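Local atomic coordinates of digeranylgeranylglycerophospholipid reductase (PDB entry 4OPU), a protein that reduces the double bonds of the geranylgeranyl chains of archaeal membrane lipids, using FAD as cofactor, to give saturated phytanyl lipids. Residues A[125-130]-A[148-153]; A[179-184]-A[235-240]. The protein carries 1 engineered substitution. One frame throughout, in Å; residues are numbered along the deposited sequence.

Contact 1: A[125-130]-A[148-153]; sequences KPIFED and TVYSKV
Ile127 reaches across to Thr148 and Tyr150, and its branched side chain carries the larger part of its own segment's side of the contact. The CB bond already points at the other strand. From CB the two branches part: CG2 stands anti to the backbone N and comes 4.1 Å from Tyr150 CE1, while CG1 leads on to CD1. The chain is fully extended at chi2 (-179°), which carries CD1 to the far strand. There CD1 packs on Thr148 CG2 at 3.5 Å. It also lies 4.0 Å from the backbone atom Val149 O, and over one face of the Tyr150 ring, 4.0 Å from CE1. A beta-branched residue suits this place because both arms find an apolar surface while the branch fits an extended backbone. Thr148 offers its methyl to the isoleucine. The ring of Tyr150 gives a broad face to the aliphatic group and carries its hydroxyl to the partly exposed margin. At that margin Glu129 OE1 sits near the ring plane, 4.1 Å from Tyr150 OH, too far for a hydrogen bond; the carboxylate is turned 80° from the ring. Segments 126-129 and 148-150 run in the same general sense, their axes 57° apart and 8.8 Å at closest. They belong to next-but-one neighbours in a beta meander: strand 132-140 lies between 121-129 and 145-150, pairing antiparallel with each. Backbone bonds tie Ile127 to Lys134 and Gly135, and Thr148 to Lys3 and Leu5 of strand 3-6, whose Glu4 and Lys6 touch the Tyr150 side chain.

Contact 2: A[179-184]-A[235-240]; sequences DDKDAD and GGMGYP. With GRG (geranylgeranyl diphosphate), chain C.
The flat peptide carbonyl of Ala183 takes the N-H of Gly235 in its own plane: Gly235 N to Ala183 O is 2.9 Å, with 159° at the hydrogen. Two other flat groups lie in the two segments. Within the loop, the Tyr239 ring carries Met237 CB on one face, offset toward the rim; the carboxylate of Asp184 turns to the geranylgeranyl chain, where its OD2 lies 3.4 Å from GRG C19. Gly235 follows strand 226-234, which pairs antiparallel with strand 183-193 in a large mixed sheet, so the bond joins the chain just beyond one strand to the start of the other, beside the isoprenoid pocket. Before that start, residues 180-181 make a short 3-10 turn, with Asp182 N and Ala183 N bonded to Asp179 O and Asp180 O. Gly235 O receives a CA-H...O contact from Lys181 CA at 3.3 Å. Glycine suits position 236 twice over: the phi of Gly236 is positive, and without a side chain its CA can take Asp180 CB at 3.6 Å. The aliphatic part of Lys181 lies over Gly236 and Met237. Its CG lies against Gly236 O, and its CD meets Met237 SD at 3.6 Å, the two chains crossing at about a right angle. Bends at chi3 and chi4 bring Lys181 NZ back to within 4.0 Å of Asp179 OD1, a long ion pair. The backbone carbonyl of Lys181 is held by Gln234 NE2 and Arg352 NH1, while Asp182 makes a salt bridge to Arg352.

Contact 1 closes before contact 2 opens along the chain, and the two do not touch: their centres are 34 Å apart and their nearest atoms about 20 Å. Each relates differently to the bound cofactor. At 125-130 with 148-153 the side chain of Val149 is about 12 Å from the reduced FAD and about 9 Å from that of Ala123, an FAD-binding residue, so this contact is structural packing at a remove from the cofactor. At 179-184 with 235-240 the side chain of Asp184 lines the pocket of one geranylgeranyl diphosphate and lies about 8 Å from both the second such ligand and the cofactor, which places contact 2 beside the bound isoprenoid.

Contact 1: A[125-130]-A[148-153]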
loop_
_atom_site.group_PDB
_atom_site.type_symbol
_atom_site.label_atom_id
_atom_site.label_comp_id
_atom_site.label_asym_id
_atom_site.label_seq_id
_atom_site.Cartn_x
_atom_site.Cartn_y
_atom_site.Cartn_z
ATOM N N LYS A 125 -25.068 2.489 -0.746
ATOM C CA LYS A 125 -25.520 1.104 -0.799
ATOM C C LYS A 125 -25.099 0.436 -2.093
ATOM O O LYS A 125 -25.344 0.964 -3.179
ATOM C CB LYS A 125 -27.041 1.019 -0.644
ATOM C CG LYS A 125 -27.634 -0.318 -1.083
ATOM C CD LYS A 125 -29.133 -0.366 -0.843
ATOM C CE LYS A 125 -29.873 -1.035 -1.996
ATOM N NZ LYS A 125 -29.419 -2.432 -2.248
ATOM N N PRO A 126 -24.460 -0.734 -1.985
ATOM C CA PRO A 126 -24.140 -1.501 -3.186
ATOM C C PRO A 126 -25.409 -2.061 -3.808
ATOM O O PRO A 126 -26.176 -2.741 -3.123
ATOM C CB PRO A 126 -23.242 -2.633 -2.667
ATOM C CG PRO A 126 -22.885 -2.258 -1.262
ATOM C CD PRO A 126 -24.008 -1.413 -0.763
ATOM N N ILE A 127 -25.646 -1.762 -5.078
ATOM C CA ILE A 127 -26.734 -2.413 -5.779
ATOM C C ILE A 127 -26.281 -3.819 -6.120
ATOM O O ILE A 127 -25.328 -4.007 -6.873
ATOM C CB ILE A 127 -27.146 -1.667 -7.050
ATOM C CG1 ILE A 127 -27.582 -0.246 -6.704
ATOM C CG2 ILE A 127 -28.281 -2.403 -7.749
ATOM C CD1 ILE A 127 -28.013 0.543 -7.899
ATOM N N PHE A 128 -26.954 -4.803 -5.541
ATOM C CA PHE A 128 -26.594 -6.195 -5.745
ATOM C C PHE A 128 -27.838 -7.023 -6.038
ATOM O O PHE A 128 -28.547 -7.450 -5.124
ATOM C CB PHE A 128 -25.856 -6.740 -4.522
ATOM C CG PHE A 128 -25.284 -8.112 -4.719
ATOM C CD1 PHE A 128 -24.101 -8.291 -5.413
ATOM C CD2 PHE A 128 -25.927 -9.224 -4.199
ATOM C CE1 PHE A 128 -23.572 -9.553 -5.593
ATOM C CE2 PHE A 128 -25.402 -10.490 -4.374
ATOM C CZ PHE A 128 -24.224 -10.655 -5.071
ATOM N N GLU A 129 -28.104 -7.235 -7.321
ATOM C CA GLU A 129 -29.264 -8.005 -7.746
ATOM C C GLU A 129 -28.858 -9.072 -8.756
ATOM O O GLU A 129 -28.007 -8.834 -9.615
ATOM C CB GLU A 129 -30.333 -7.082 -8.334
ATOM C CG GLU A 129 -29.794 -6.062 -9.326
ATOM C CD GLU A 129 -30.882 -5.172 -9.901
ATOM O OE1 GLU A 129 -31.272 -4.194 -9.226
ATOM O OE2 GLU A 129 -31.346 -5.453 -11.027
ATOM N N ASP A 130 -29.472 -10.246 -8.635
ATOM C CA ASP A 130 -29.170 -11.399 -9.480
ATOM C C ASP A 130 -27.693 -11.784 -9.402
ATOM O O ASP A 130 -27.075 -12.124 -10.410
ATOM C CB ASP A 130 -29.572 -11.128 -10.931
ATOM C CG ASP A 130 -31.025 -10.713 -11.063
ATOM O OD1 ASP A 130 -31.909 -11.586 -10.926
ATOM O OD2 ASP A 130 -31.280 -9.514 -11.304
ATOM N N THR A 148 -29.282 6.928 -8.149
ATOM C CA THR A 148 -28.955 5.521 -8.327
ATOM C C THR A 148 -28.173 5.335 -9.622
ATOM O O THR A 148 -28.702 5.549 -10.713
ATOM C CB THR A 148 -30.227 4.651 -8.346
ATOM O OG1 THR A 148 -30.748 4.536 -7.016
ATOM C CG2 THR A 148 -29.925 3.269 -8.881
ATOM N N VAL A 149 -26.908 4.950 -9.496
ATOM C CA VAL A 149 -26.043 4.790 -10.658
ATOM C C VAL A 149 -25.829 3.319 -10.992
ATOM O O VAL A 149 -25.407 2.534 -10.143
ATOM C CB VAL A 149 -24.673 5.467 -10.437
ATOM C CG1 VAL A 149 -23.664 4.993 -11.474
ATOM C CG2 VAL A 149 -24.823 6.978 -10.478
ATOM N N TYR A 150 -26.132 2.953 -12.234
ATOM C CA TYR A 150 -25.886 1.600 -12.714
ATOM C C TYR A 150 -24.574 1.531 -13.487
ATOM O O TYR A 150 -24.200 2.472 -14.187
ATOM C CB TYR A 150 -27.042 1.113 -13.589
ATOM C CG TYR A 150 -28.277 0.718 -12.809
ATOM C CD1 TYR A 150 -28.320 -0.476 -12.099
ATOM C CD2 TYR A 150 -29.401 1.535 -12.787
ATOM C CE1 TYR A 150 -29.444 -0.844 -11.385
ATOM C CE2 TYR A 150 -30.534 1.174 -12.074
ATOM C CZ TYR A 150 -30.548 -0.017 -11.374
ATOM O OH TYR A 150 -31.668 -0.383 -10.664
ATOM N N SER A 151 -23.881 0.407 -13.350
ATOM C CA SER A 151 -22.596 0.213 -14.004
ATOM C C SER A 151 -22.368 -1.259 -14.312
ATOM O O SER A 151 -22.878 -2.134 -13.610
ATOM C CB SER A 151 -21.462 0.742 -13.128
ATOM O OG SER A 151 -21.311 -0.058 -11.967
ATOM N N LYS A 152 -21.600 -1.534 -15.360
ATOM C CA LYS A 152 -21.238 -2.908 -15.679
ATOM C C LYS A 152 -20.153 -3.397 -14.721
ATOM O O LYS A 152 -20.135 -4.563 -14.331
ATOM C CB LYS A 152 -20.768 -3.026 -17.131
ATOM C CG LYS A 152 -21.745 -2.463 -18.159
ATOM C CD LYS A 152 -23.135 -3.072 -18.020
ATOM C CE LYS A 152 -23.135 -4.564 -18.320
ATOM N NZ LYS A 152 -24.517 -5.125 -18.344
ATOM N N VAL A 153 -19.252 -2.493 -14.343
ATOM C CA VAL A 153 -18.162 -2.818 -13.427
ATOM C C VAL A 153 -17.963 -1.716 -12.388
ATOM O O VAL A 153 -17.835 -0.542 -12.736
ATOM C CB VAL A 153 -16.819 -3.031 -14.175
ATOM C CG1 VAL A 153 -15.695 -3.317 -13.184
ATOM C CG2 VAL A 153 -16.928 -4.156 -15.197
#

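Contact 2: A[179-184]-A[235-240]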
loop_
_atom_site.group_PDB
_atom_site.type_symbol
_atom_site.label_atom_id
_atom_site.label_comp_id
_atom_site.label_asym_id
_atom_site.label_seq_id
_atom_site.Cartn_x
_atom_site.Cartn_y
_atom_site.Cartn_z
ATOM N N ASP A 179 -7.106 -9.415 9.357
ATOM C CA ASP A 179 -6.888 -9.582 10.786
ATOM C C ASP A 179 -6.219 -8.324 11.317
ATOM O O ASP A 179 -5.525 -7.630 10.574
ATOM C CB ASP A 179 -6.033 -10.816 11.075
ATOM C CG ASP A 179 -5.855 -11.066 12.561
ATOM O OD1 ASP A 179 -4.729 -11.416 12.980
ATOM O OD2 ASP A 179 -6.842 -10.909 13.313
ATOM N N ASP A 180 -6.441 -8.025 12.594
ATOM C CA ASP A 180 -5.837 -6.858 13.227
ATOM C C ASP A 180 -4.319 -6.869 13.094
ATOM O O ASP A 180 -3.706 -5.843 12.795
ATOM C CB ASP A 180 -6.222 -6.791 14.703
ATOM C CG ASP A 180 -7.700 -6.551 14.906
ATOM O OD1 ASP A 180 -8.313 -5.879 14.049
ATOM O OD2 ASP A 180 -8.245 -7.031 15.922
ATOM N N LYS A 181 -3.724 -8.040 13.302
ATOM C CA LYS A 181 -2.272 -8.179 13.268
ATOM C C LYS A 181 -1.697 -8.116 11.852
ATOM O O LYS A 181 -0.480 -8.048 11.682
ATOM C CB LYS A 181 -1.848 -9.486 13.945
ATOM C CG LYS A 181 -1.745 -9.383 15.463
ATOM C CD LYS A 181 -1.227 -10.672 16.084
ATOM C CE LYS A 181 -2.260 -11.785 16.009
ATOM N NZ LYS A 181 -3.497 -11.449 16.772
ATOM N N ASP A 182 -2.563 -8.132 10.843
ATOM C CA ASP A 182 -2.111 -7.987 9.460
ATOM C C ASP A 182 -2.209 -6.536 9.003
ATOM O O ASP A 182 -2.291 -6.259 7.806
ATOM C CB ASP A 182 -2.914 -8.888 8.518
ATOM C CG ASP A 182 -2.451 -10.333 8.558
ATOM O OD1 ASP A 182 -1.397 -10.611 9.170
ATOM O OD2 ASP A 182 -3.138 -11.191 7.964
ATOM N N ALA A 183 -2.199 -5.616 9.962
ATOM C CA ALA A 183 -2.222 -4.189 9.657
ATOM C C ALA A 183 -1.449 -3.395 10.702
ATOM O O ALA A 183 -1.276 -3.846 11.832
ATOM C CB ALA A 183 -3.652 -3.685 9.564
ATOM N N ASP A 184 -0.984 -2.212 10.317
ATOM C CA ASP A 184 -0.313 -1.312 11.245
ATOM C C ASP A 184 -1.066 0.004 11.344
ATOM O O ASP A 184 -1.607 0.495 10.354
ATOM C CB ASP A 184 1.132 -1.052 10.810
ATOM C CG ASP A 184 2.063 -2.200 11.144
ATOM O OD1 ASP A 184 1.621 -3.369 11.088
ATOM O OD2 ASP A 184 3.239 -1.932 11.463
ATOM N N GLY A 235 -0.669 -3.430 14.651
ATOM C CA GLY A 235 -1.944 -3.445 15.342
ATOM C C GLY A 235 -2.300 -4.818 15.880
ATOM O O GLY A 235 -1.664 -5.816 15.536
ATOM N N GLY A 236 -3.319 -4.862 16.733
ATOM C CA GLY A 236 -3.801 -6.110 17.300
ATOM C C GLY A 236 -2.798 -6.825 18.186
ATOM O O GLY A 236 -2.799 -8.053 18.266
ATOM N N MET A 237 -1.945 -6.058 18.859
ATOM C CA MET A 237 -0.909 -6.634 19.712
ATOM C C MET A 237 -1.085 -6.245 21.177
ATOM O O MET A 237 -0.501 -6.867 22.067
ATOM C CB MET A 237 0.478 -6.205 19.226
ATOM C CG MET A 237 0.865 -6.767 17.873
ATOM S SD MET A 237 1.056 -8.560 17.899
ATOM C CE MET A 237 2.532 -8.735 18.893
ATOM N N GLY A 238 -1.889 -5.218 21.424
ATOM C CA GLY A 238 -2.125 -4.750 22.776
ATOM C C GLY A 238 -1.400 -3.450 23.055
ATOM O O GLY A 238 -1.535 -2.875 24.137
ATOM N N TYR A 239 -0.627 -2.987 22.075
ATOM C CA TYR A 239 0.143 -1.753 22.214
ATOM C C TYR A 239 -0.766 -0.564 22.508
ATOM O O TYR A 239 -1.875 -0.484 21.983
ATOM C CB TYR A 239 0.956 -1.473 20.945
ATOM C CG TYR A 239 1.878 -2.595 20.522
ATOM C CD1 TYR A 239 2.470 -3.432 21.461
ATOM C CD2 TYR A 239 2.154 -2.816 19.180
ATOM C CE1 TYR A 239 3.312 -4.461 21.071
ATOM C CE2 TYR A 239 2.991 -3.838 18.780
ATOM C CZ TYR A 239 3.567 -4.657 19.728
ATOM O OH TYR A 239 4.400 -5.676 19.327
ATOM N N PRO A 240 -0.292 0.363 23.353
ATOM C CA PRO A 240 -1.031 1.588 23.676
ATOM C C PRO A 240 -1.256 2.478 22.455
ATOM O O PRO A 240 -0.772 2.165 21.366
ATOM C CB PRO A 240 -0.123 2.286 24.697
ATOM C CG PRO A 240 0.725 1.197 25.265
ATOM C CD PRO A 240 0.953 0.249 24.133
HETATM C C20 GRG C . 7.518 -4.105 8.813
HETATM C C19 GRG C . 4.950 -3.705 9.106
HETATM C C18 GRG C . 6.321 -3.182 8.747
HETATM C C17 GRG C . 6.471 -1.896 8.370
HETATM C C16 GRG C . 5.273 -0.971 8.311
HETATM C C14 GRG C . 3.731 2.053 9.278
HETATM C C13 GRG C . 4.759 1.446 8.348
HETATM C C15 GRG C . 5.693 0.375 8.863
HETATM C C12 GRG C . 4.858 1.837 7.057
HETATM C C11 GRG C . 3.974 2.897 6.432
HETATM C C9 GRG C . 4.500 4.277 6.765
HETATM C C8 GRG C . 5.425 4.793 5.682
HETATM C C10 GRG C . 6.317 5.970 5.997
HETATM C C7 GRG C . 5.460 4.228 4.451
HETATM C C6 GRG C . 6.379 4.740 3.357
HETATM C C5 GRG C . 7.744 4.100 3.500
HETATM C C3 GRG C . 8.452 4.077 2.163
HETATM C C4 GRG C . 9.862 3.557 2.108
HETATM C C2 GRG C . 7.841 4.511 1.035
HETATM C C1 GRG C . 8.513 4.502 -0.327
HETATM O O1 GRG C . 9.635 5.351 -0.335
HETATM P PA GRG C . 10.603 5.223 -1.574
HETATM O O1A GRG C . 9.869 4.476 -2.660
HETATM O O3A GRG C . 11.888 4.399 -1.175
HETATM O O2A GRG C . 11.001 6.589 -2.065
#